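Local coordinates for DUF3861 domain-containing protein (PDB 3CJL) that is of unknown function; it belongs to the DUF3861 family and probably forms a dimer, at residues P77-A80 with F81-L85. Numbering follows the deposited sequence.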
loop_
_atom_site.group_PDB
_atom_site.type_symbol
_atom_site.label_atom_id
_atom_site.label_comp_id
_atom_site.label_asym_id
_atom_site.label_seq_id
_atom_site.Cartn_x
_atom_site.Cartn_y
_atom_site.Cartn_z
ATOM N N PRO A 77 12.895 7.433 8.567
ATOM C CA PRO A 77 11.555 7.765 9.078
ATOM C C PRO A 77 10.501 6.657 8.887
ATOM O O PRO A 77 9.593 6.537 9.704
ATOM C CB PRO A 77 11.189 9.046 8.324
ATOM C CG PRO A 77 12.119 9.121 7.189
ATOM C CD PRO A 77 13.344 8.409 7.556
ATOM N N PHE A 78 10.651 5.843 7.854
ATOM C CA PHE A 78 9.748 4.736 7.616
ATOM C C PHE A 78 9.897 3.631 8.684
ATOM O O PHE A 78 8.913 3.105 9.184
ATOM C CB PHE A 78 9.944 4.131 6.223
ATOM C CG PHE A 78 8.922 3.090 5.904
ATOM C CD1 PHE A 78 7.587 3.460 5.715
ATOM C CD2 PHE A 78 9.259 1.734 5.864
ATOM C CE1 PHE A 78 6.603 2.494 5.458
ATOM C CE2 PHE A 78 8.284 0.756 5.600
ATOM C CZ PHE A 78 6.962 1.136 5.389
ATOM N N ARG A 79 11.132 3.278 9.004
ATOM C CA ARG A 79 11.407 2.348 10.082
ATOM C C ARG A 79 10.879 2.857 11.431
ATOM O O ARG A 79 10.337 2.085 12.199
ATOM C CB ARG A 79 12.908 2.070 10.185
ATOM C CG ARG A 79 13.210 0.919 11.127
ATOM C CD ARG A 79 14.611 0.318 10.897
ATOM N NE ARG A 79 14.843 -0.828 11.777
ATOM C CZ ARG A 79 15.106 -0.724 13.079
ATOM N NH1 ARG A 79 15.184 0.460 13.691
ATOM N NH2 ARG A 79 15.301 -1.814 13.791
ATOM N N ALA A 80 11.039 4.151 11.703
ATOM C CA ALA A 80 10.534 4.752 12.933
ATOM C C ALA A 80 9.006 4.680 12.996
ATOM O O ALA A 80 8.429 4.442 14.054
ATOM C CB ALA A 80 11.010 6.204 13.062
ATOM N N PHE A 81 8.365 4.886 11.851
ATOM C CA PHE A 81 6.917 4.771 11.734
ATOM C C PHE A 81 6.484 3.318 12.005
ATOM O O PHE A 81 5.534 3.072 12.759
ATOM C CB PHE A 81 6.483 5.240 10.343
ATOM C CG PHE A 81 5.035 5.034 10.049
ATOM C CD1 PHE A 81 4.078 5.855 10.627
ATOM C CD2 PHE A 81 4.628 4.024 9.203
ATOM C CE1 PHE A 81 2.728 5.676 10.336
ATOM C CE2 PHE A 81 3.286 3.838 8.920
ATOM C CZ PHE A 81 2.335 4.669 9.494
HETATM N N MSE A 82 7.198 2.370 11.409
HETATM C CA MSE A 82 6.910 0.949 11.609
HETATM C C MSE A 82 7.079 0.534 13.057
HETATM O O MSE A 82 6.272 -0.225 13.565
HETATM C CB MSE A 82 7.814 0.068 10.750
HETATM C CG MSE A 82 7.515 0.088 9.249
HETATM SE SE MSE A 82 5.697 -0.302 8.792
HETATM C CE MSE A 82 5.524 -2.019 9.717
HETATM N N MSE A 83 8.123 1.034 13.712
HETATM C CA MSE A 83 8.354 0.712 15.119
HETATM C C MSE A 83 7.258 1.260 16.023
HETATM O O MSE A 83 6.868 0.595 16.966
HETATM C CB MSE A 83 9.712 1.221 15.594
HETATM C CG MSE A 83 10.867 0.282 15.287
HETATM SE SE MSE A 83 12.535 1.152 15.775
HETATM C CE MSE A 83 12.023 2.058 17.369
ATOM N N ASN A 84 6.774 2.466 15.743
ATOM C CA ASN A 84 5.657 3.027 16.500
ATOM C C ASN A 84 4.353 2.240 16.287
ATOM O O ASN A 84 3.602 2.049 17.240
ATOM C CB ASN A 84 5.445 4.494 16.170
ATOM C CG ASN A 84 4.377 5.125 17.037
ATOM O OD1 ASN A 84 4.581 5.315 18.232
ATOM N ND2 ASN A 84 3.228 5.434 16.446
ATOM N N LEU A 85 4.092 1.785 15.058
ATOM C CA LEU A 85 2.916 0.947 14.790
ATOM C C LEU A 85 2.971 -0.399 15.513
ATOM O O LEU A 85 1.936 -0.909 15.936
ATOM C CB LEU A 85 2.708 0.687 13.285
ATOM C CG LEU A 85 2.206 1.858 12.436
ATOM C CD1 LEU A 85 2.249 1.465 10.961
ATOM C CD2 LEU A 85 0.794 2.348 12.854
#
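Pro-77 to Ala-80 and Phe-81 to Leu-85 are consecutive turns of helix 75-86, joined by four successive i to i+4 backbone hydrogen bonds that run from Phe-81 N to Pro-77 O (3.0 Å) through to Asn-84 N to Ala-80 O (3.1 Å). On the turn so formed, the main side-chain meeting is between Phe-78 and Met-82, a selenomethionine, which lie alongside each other and point the same way. The CG of Met-82 sits over one face of the Phe-78 ring, displaced toward its rim, 3.8 Å from CE2 and 25° off the ring normal as measured from the centroid, a CH-pi contact. The bend at chi2 (-54°) swings the SE of Met-82 back to the same ring, 3.9 Å from CZ of Phe-78, in an oblique Met-aromatic approach. With CG anti to the backbone N (chi1 -174°), the ring of Phe-78 also reaches helix 45-64, where it meets the ring of Phe-58 and packs on Leu-55 and Met-62. One residue further along, the extended side chain of Arg-79 crosses that of Met-83, another selenomethionine, and its NH1 comes 3.4 Å from the SE, oblique to the guanidinium plane; this pair lies on an exposed part of the helix. Phe-81 belongs to a different face: its ring carries the CG of Leu-85 over one side, 4.1 Å above the plane, and stacks with Phe-74 of the second subunit, while Pro-77 packs on its counterpart in that subunit. The whole is an i to i+4 side-chain arrangement on an amphipathic alpha-helix, whose apolar residues join helix 45-64 of their own chain to the partner subunit in the dimer.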